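PDB 4ESK: leukocyte-associated immunoglobulin-like receptor 1 from Mus musculus, which acts as an inhibitory receptor, represented here by its immunoglobulin-like domain, that constitutively restrains natural killer, B and T cells and recruits the phosphatases PTPN6 and PTPN11. Local coordinates for residues V26-S31 against V42-D47; S79-Y82 against W88-R91. All coordinates share one frame; numbering follows the deposited sequence.

Contact 1: residues V26-S31 against V42-D47; sequences VTVVCS and VRLEKD
Val28 and Leu44 reach toward each other, tip to tip, and they meet methyl against methyl on two fronts. Val28 CG1 lies 3.8 Å from Leu44 CD1, while Val28 CG2 faces Leu44 CD2 at 3.9 Å, so each fork is engaged through both of its prongs. Leu44 reaches across because its CG stands anti to the backbone N (chi1 -171°), which carries both methyls forward off the strand. Two residues further on in one strand and two back in the other, Cys30 and Val42 form a looser pair: Cys30 CB approaches Val42 CG2 to 4.1 Å.

No hydrogen bond links the two segments, as expected for strands on opposing sheets of an immunoglobulin sandwich. Strand 26-31 is paired with strand 62-67 in one sheet, whereas strand 41-46 belongs to the other, and the side chains described here fill the interior between them. Cys30 also supplies the covalent link of this core: its SG is turned anti to the carbonyl carbon (chi1 -63°) and joins Cys80 of strand 76-84. Val42 packs on the methylene next to one half of the disulfide. Beyond this apolar interior, where strand 41-46 ends and the chain turns at Asp47, Lys46 NZ bridges to Asp47 OD2 at 2.9 Å, approaching from above the carboxylate plane, and Lys46 NZ is also hydrogen-bonded to Thr75 O.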
ATOM      1  N   VAL A  26       7.666   2.917   7.503  1.00 16.29           N
ATOM      2  CA  VAL A  26       6.597   2.028   7.021  1.00 15.34           C
ATOM      3  C   VAL A  26       6.982   1.493   5.640  1.00 14.84           C
ATOM      4  O   VAL A  26       7.665   2.175   4.869  1.00 14.14           O
ATOM      5  CB  VAL A  26       5.251   2.771   6.949  1.00 15.09           C
ATOM      6  CG1 VAL A  26       4.215   2.006   6.147  1.00 16.40           C
ATOM      7  CG2 VAL A  26       4.697   3.045   8.348  1.00 15.40           C
ATOM      8  N   THR A  27       6.596   0.246   5.366  1.00 14.15           N
ATOM      9  CA  THR A  27       6.750  -0.351   4.049  1.00 14.18           C
ATOM     10  C   THR A  27       5.376  -0.786   3.601  1.00 13.55           C
ATOM     11  O   THR A  27       4.694  -1.523   4.315  1.00 13.32           O
ATOM     12  CB  THR A  27       7.649  -1.588   4.103  1.00 15.75           C
ATOM     13  OG1 THR A  27       8.924  -1.239   4.667  1.00 18.13           O
ATOM     14  CG2 THR A  27       7.854  -2.181   2.706  1.00 15.79           C
ATOM     15  N   VAL A  28       4.959  -0.318   2.435  1.00 12.44           N
ATOM     16  CA  VAL A  28       3.669  -0.693   1.861  1.00 12.46           C
ATOM     17  C   VAL A  28       4.005  -1.624   0.707  1.00 12.53           C
ATOM     18  O   VAL A  28       4.803  -1.253  -0.171  1.00 13.18           O
ATOM     19  CB  VAL A  28       2.855   0.506   1.316  1.00 12.59           C
ATOM     20  CG1 VAL A  28       1.485   0.042   0.817  1.00 12.46           C
ATOM     21  CG2 VAL A  28       2.629   1.602   2.377  1.00 12.80           C
ATOM     22  N   VAL A  29       3.414  -2.820   0.702  1.00 11.38           N
ATOM     23  CA  VAL A  29       3.688  -3.802  -0.336  1.00 11.36           C
ATOM     24  C   VAL A  29       2.375  -3.935  -1.099  1.00 11.93           C
ATOM     25  O   VAL A  29       1.409  -4.478  -0.579  1.00 11.41           O
ATOM     26  CB  VAL A  29       4.147  -5.166   0.220  1.00 11.40           C
ATOM     27  CG1 VAL A  29       4.350  -6.190  -0.893  1.00 11.54           C
ATOM     28  CG2 VAL A  29       5.442  -5.038   1.039  1.00 11.15           C
ATOM     29  N   CYS A  30       2.340  -3.397  -2.308  1.00 11.74           N
ATOM     30  CA  CYS A  30       1.224  -3.616  -3.226  1.00 12.06           C
ATOM     31  C   CYS A  30       1.527  -4.899  -3.958  1.00 12.13           C
ATOM     32  O   CYS A  30       2.690  -5.190  -4.277  1.00 11.43           O
ATOM     33  CB  CYS A  30       1.117  -2.458  -4.219  1.00 12.83           C
ATOM     34  SG  CYS A  30       0.749  -0.861  -3.482  1.00 14.22           S
ATOM     35  N   SER A  31       0.510  -5.695  -4.245  1.00 12.03           N
ATOM     36  CA  SER A  31       0.720  -6.969  -4.929  0.50 12.39           C
ATOM     37  C   SER A  31      -0.435  -7.210  -5.902  1.00 12.42           C
ATOM     38  O   SER A  31      -1.552  -6.767  -5.656  1.00 11.88           O
ATOM     39  CB  SER A  31       0.830  -8.099  -3.896  0.50 12.60           C
ATOM     40  OG  SER A  31       1.046  -9.368  -4.494  0.50 12.91           O
ATOM     41  N   VAL A  42       1.640   1.540 -10.966  1.00 13.44           N
ATOM     42  CA  VAL A  42       1.043   1.241  -9.675  1.00 13.45           C
ATOM     43  C   VAL A  42       1.100   2.506  -8.827  1.00 13.23           C
ATOM     44  O   VAL A  42       2.126   3.207  -8.774  1.00 13.50           O
ATOM     45  CB  VAL A  42       1.727   0.050  -8.973  1.00 13.92           C
ATOM     46  CG1 VAL A  42       3.225   0.261  -8.816  1.00 13.75           C
ATOM     47  CG2 VAL A  42       1.059  -0.210  -7.625  1.00 14.04           C
ATOM     48  N   ARG A  43      -0.007   2.795  -8.174  1.00 14.07           N
ATOM     49  CA  ARG A  43      -0.081   3.955  -7.314  1.00 15.21           C
ATOM     50  C   ARG A  43      -0.631   3.612  -5.938  1.00 14.72           C
ATOM     51  O   ARG A  43      -1.477   2.709  -5.760  1.00 13.83           O
ATOM     52  CB  ARG A  43      -0.860   5.076  -7.957  1.00 17.41           C
ATOM     53  CG  ARG A  43      -2.358   4.932  -8.043  1.00 19.46           C
ATOM     54  CD  ARG A  43      -2.901   6.192  -8.711  1.00 21.50           C
ATOM     55  NE  ARG A  43      -4.349   6.205  -8.883  1.00 23.22           N
ATOM     56  CZ  ARG A  43      -5.011   5.725  -9.940  1.00 23.91           C
ATOM     57  NH1 ARG A  43      -4.388   5.133 -10.954  1.00 24.75           N
ATOM     58  NH2 ARG A  43      -6.323   5.839  -9.979  1.00 24.87           N
ATOM     59  N   LEU A  44      -0.070   4.302  -4.965  1.00 13.85           N
ATOM     60  CA  LEU A  44      -0.574   4.266  -3.620  1.00 14.70           C
ATOM     61  C   LEU A  44      -1.488   5.458  -3.495  1.00 15.54           C
ATOM     62  O   LEU A  44      -1.039   6.607  -3.662  1.00 17.07           O
ATOM     63  CB  LEU A  44       0.597   4.327  -2.655  1.00 14.87           C
ATOM     64  CG  LEU A  44       0.376   4.097  -1.176  1.00 15.98           C
ATOM     65  CD1 LEU A  44      -0.398   2.795  -0.932  1.00 15.78           C
ATOM     66  CD2 LEU A  44       1.761   4.060  -0.553  1.00 14.60           C
ATOM     67  N   GLU A  45      -2.759   5.187  -3.249  1.00 15.92           N
ATOM     68  CA  GLU A  45      -3.772   6.214  -3.038  1.00 17.86           C
ATOM     69  C   GLU A  45      -3.910   6.434  -1.534  1.00 19.20           C
ATOM     70  O   GLU A  45      -3.984   5.466  -0.777  1.00 17.18           O
ATOM     71  CB  GLU A  45      -5.120   5.790  -3.621  1.00 21.34           C
ATOM     72  CG  GLU A  45      -6.189   6.894  -3.582  1.00 24.98           C
ATOM     73  CD  GLU A  45      -7.562   6.448  -4.065  1.00 28.86           C
ATOM     74  OE1 GLU A  45      -7.908   6.749  -5.219  1.00 32.56           O
ATOM     75  OE2 GLU A  45      -8.308   5.788  -3.292  1.00 33.39           O
ATOM     76  N   LYS A  46      -3.932   7.698  -1.118  1.00 18.04           N
ATOM     77  CA  LYS A  46      -4.195   8.054   0.287  1.00 18.31           C
ATOM     78  C   LYS A  46      -5.348   9.027   0.330  1.00 19.54           C
ATOM     79  O   LYS A  46      -5.279  10.073  -0.316  1.00 19.00           O
ATOM     80  CB  LYS A  46      -2.962   8.694   0.917  1.00 19.26           C
ATOM     81  CG  LYS A  46      -3.123   9.195   2.365  1.00 19.51           C
ATOM     82  CD  LYS A  46      -1.832   9.833   2.840  1.00 20.40           C
ATOM     83  CE  LYS A  46      -1.902  10.306   4.283  1.00 22.28           C
ATOM     84  NZ  LYS A  46      -2.978  11.316   4.514  1.00 22.39           N
ATOM     85  N   ASP A  47      -6.397   8.690   1.080  1.00 19.66           N
ATOM     86  CA  ASP A  47      -7.555   9.572   1.301  1.00 21.61           C
ATOM     87  C   ASP A  47      -8.143  10.093  -0.022  1.00 24.24           C
ATOM     88  O   ASP A  47      -8.407  11.283  -0.167  1.00 23.62           O
ATOM     89  CB  ASP A  47      -7.166  10.739   2.220  1.00 22.74           C
ATOM     90  CG  ASP A  47      -6.681  10.279   3.584  1.00 23.48           C
ATOM     91  OD1 ASP A  47      -7.159   9.230   4.055  1.00 21.80           O
ATOM     92  OD2 ASP A  47      -5.824  10.976   4.185  1.00 25.87           O
TER

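Contact 2: residues S79-Y82 against W88-R91; sequences SCIY and WSER
Arg91 lies alongside Ile81, both side chains rising from the same face of the sheet. At its root, Arg91 CB passes 4.0 Å from Ile81 CG1 and 3.9 Å from the carbonyl atom Cys80 O. Its CG sits between the backbone N and the carbonyl carbon (chi1 73°), and a bend at chi3 (-50°) folds the end of the chain back over its neighbour. CZ and the nitrogens thereby bring one guanidinium face onto Ile81 CG1, and Arg91 NH1 comes 3.8 Å from Ile81 CD1. The other terminal nitrogen, Arg91 NH2, forms a salt bridge with Glu45 OE2 of strand 41-46.

Ile81 also sends CG2 the other way, to 3.8 Å from Ser89 CB. With an alanine here, the guanidinium is likely to lose its apolar platform and turn more freely about its salt bridge, and a gap would probably open beside Ser89. The backbones that carry these side chains hold an antiparallel register: Tyr82 N donates to Glu90 O at 2.9 Å, and Glu90 N returns a bond to Tyr82 O at 3.0 Å. Strand 76-84 and strand 88-100 form a beta hairpin, with strand 41-46 along the far edge of 76-84 and strand 17-21 beyond 88-100.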
ATOM      1  N   SER A  79      -4.850   2.584  -0.248  1.00 13.36           N
ATOM      2  CA  SER A  79      -5.131   1.457  -1.121  0.50 13.29           C
ATOM      3  C   SER A  79      -4.162   1.479  -2.300  1.00 13.64           C
ATOM      4  O   SER A  79      -3.607   2.550  -2.665  1.00 13.54           O
ATOM      5  CB  SER A  79      -6.580   1.497  -1.593  0.50 13.40           C
ATOM      6  OG  SER A  79      -6.839   2.680  -2.315  0.50 12.91           O
ATOM      7  N   CYS A  80      -3.917   0.305  -2.879  1.00 12.51           N
ATOM      8  CA  CYS A  80      -3.066   0.199  -4.067  1.00 13.05           C
ATOM      9  C   CYS A  80      -3.959   0.147  -5.317  1.00 13.13           C
ATOM     10  O   CYS A  80      -4.948  -0.564  -5.329  1.00 12.85           O
ATOM     11  CB  CYS A  80      -2.223  -1.081  -4.010  1.00 13.36           C
ATOM     12  SG  CYS A  80      -1.047  -1.160  -2.620  1.00 14.95           S
ATOM     13  N   ILE A  81      -3.598   0.886  -6.365  1.00 13.54           N
ATOM     14  CA  ILE A  81      -4.321   0.853  -7.656  1.00 14.12           C
ATOM     15  C   ILE A  81      -3.324   0.547  -8.768  1.00 13.61           C
ATOM     16  O   ILE A  81      -2.296   1.232  -8.910  1.00 13.06           O
ATOM     17  CB  ILE A  81      -5.055   2.175  -7.997  1.00 15.86           C
ATOM     18  CG1 ILE A  81      -5.999   2.560  -6.842  1.00 17.30           C
ATOM     19  CG2 ILE A  81      -5.776   2.014  -9.341  1.00 16.58           C
ATOM     20  CD1 ILE A  81      -6.593   3.948  -6.884  1.00 18.52           C
ATOM     21  N   TYR A  82      -3.616  -0.497  -9.536  1.00 12.65           N
ATOM     22  CA  TYR A  82      -2.813  -0.878 -10.683  1.00 13.09           C
ATOM     23  C   TYR A  82      -3.548  -0.378 -11.911  1.00 14.08           C
ATOM     24  O   TYR A  82      -4.772  -0.507 -11.982  1.00 15.40           O
ATOM     25  CB  TYR A  82      -2.651  -2.402 -10.748  1.00 12.44           C
ATOM     26  CG  TYR A  82      -1.603  -2.915  -9.809  1.00 11.75           C
ATOM     27  CD1 TYR A  82      -1.923  -3.221  -8.493  1.00 11.73           C
ATOM     28  CD2 TYR A  82      -0.277  -3.067 -10.220  1.00 11.89           C
ATOM     29  CE1 TYR A  82      -0.974  -3.688  -7.629  1.00 11.59           C
ATOM     30  CE2 TYR A  82       0.684  -3.497  -9.339  1.00 11.67           C
ATOM     31  CZ  TYR A  82       0.322  -3.818  -8.041  1.00 11.59           C
ATOM     32  OH  TYR A  82       1.277  -4.264  -7.194  1.00 11.48           O
ATOM     33  N   TRP A  88      -8.109   1.303 -17.780  1.00 30.10           N
ATOM     34  CA  TRP A  88      -8.058   0.094 -16.977  1.00 28.49           C
ATOM     35  C   TRP A  88      -7.434   0.367 -15.669  1.00 25.26           C
ATOM     36  O   TRP A  88      -6.328   0.882 -15.631  1.00 22.86           O
ATOM     37  CB  TRP A  88      -7.220  -0.940 -17.686  1.00 29.35           C
ATOM     38  CG  TRP A  88      -7.735  -1.214 -19.057  1.00 31.34           C
ATOM     39  CD1 TRP A  88      -7.271  -0.691 -20.258  1.00 33.23           C
ATOM     40  CD2 TRP A  88      -8.856  -2.083 -19.422  1.00 32.39           C
ATOM     41  NE1 TRP A  88      -8.010  -1.173 -21.315  1.00 33.23           N
ATOM     42  CE2 TRP A  88      -8.976  -2.008 -20.883  1.00 33.63           C
ATOM     43  CE3 TRP A  88      -9.743  -2.884 -18.713  1.00 33.14           C
ATOM     44  CZ2 TRP A  88      -9.942  -2.716 -21.575  1.00 33.08           C
ATOM     45  CZ3 TRP A  88     -10.711  -3.595 -19.425  1.00 33.60           C
ATOM     46  CH2 TRP A  88     -10.804  -3.509 -20.824  1.00 34.23           C
ATOM     47  N   SER A  89      -8.112  -0.026 -14.591  1.00 23.11           N
ATOM     48  CA  SER A  89      -7.508   0.022 -13.267  1.00 22.51           C
ATOM     49  C   SER A  89      -8.272  -0.856 -12.276  1.00 21.91           C
ATOM     50  O   SER A  89      -9.466  -1.115 -12.436  1.00 22.12           O
ATOM     51  CB  SER A  89      -7.413   1.459 -12.743  1.00 22.93           C
ATOM     52  OG  SER A  89      -8.678   1.960 -12.379  1.00 23.82           O
ATOM     53  N   GLU A  90      -7.557  -1.331 -11.271  1.00 20.25           N
ATOM     54  CA  GLU A  90      -8.125  -2.190 -10.244  1.00 20.01           C
ATOM     55  C   GLU A  90      -7.491  -1.793  -8.938  1.00 18.13           C
ATOM     56  O   GLU A  90      -6.305  -1.452  -8.909  1.00 16.67           O
ATOM     57  CB  GLU A  90      -7.825  -3.662 -10.511  1.00 21.47           C
ATOM     58  CG  GLU A  90      -8.415  -4.186 -11.825  1.00 23.24           C
ATOM     59  CD  GLU A  90      -9.938  -4.252 -11.847  1.00 25.24           C
ATOM     60  OE1 GLU A  90     -10.621  -4.050 -10.809  1.00 25.79           O
ATOM     61  OE2 GLU A  90     -10.471  -4.492 -12.947  1.00 27.79           O
ATOM     62  N   ARG A  91      -8.295  -1.822  -7.887  1.00 17.30           N
ATOM     63  CA  ARG A  91      -7.877  -1.356  -6.579  1.00 17.37           C
ATOM     64  C   ARG A  91      -7.939  -2.472  -5.549  1.00 15.19           C
ATOM     65  O   ARG A  91      -8.767  -3.367  -5.656  1.00 15.37           O
ATOM     66  CB  ARG A  91      -8.744  -0.187  -6.116  1.00 20.21           C
ATOM     67  CG  ARG A  91     -10.157  -0.562  -5.693  1.00 23.73           C
ATOM     68  CD  ARG A  91     -10.947   0.629  -5.191  1.00 28.16           C
ATOM     69  NE  ARG A  91     -10.191   1.381  -4.189  1.00 31.11           N
ATOM     70  CZ  ARG A  91      -9.773   2.639  -4.308  1.00 33.44           C
ATOM     71  NH1 ARG A  91     -10.052   3.380  -5.377  1.00 36.23           N
ATOM     72  NH2 ARG A  91      -9.089   3.180  -3.311  1.00 35.64           N
TER

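Overall arrangement
Followed from the N terminus, the chain first lays down strand 17-21, at one edge of the larger sheet, and then strand 26-31 in the smaller one. Contact 1 closes the ten-residue connection that carries it back to the larger sheet. After strands 49-55 and 62-67, contact 2 closes the hairpin between strands 76-84 and 88-100. The two loops come in series, neither nesting nor crossing: one ties sheet to sheet, the other knits neighbours within a sheet. They nevertheless meet in space. The disulfide ties Cys30 of contact 1 to Cys80 of contact 2, and Glu45 of contact 1 pairs with Arg91 of contact 2 across the intervening strand 76-84.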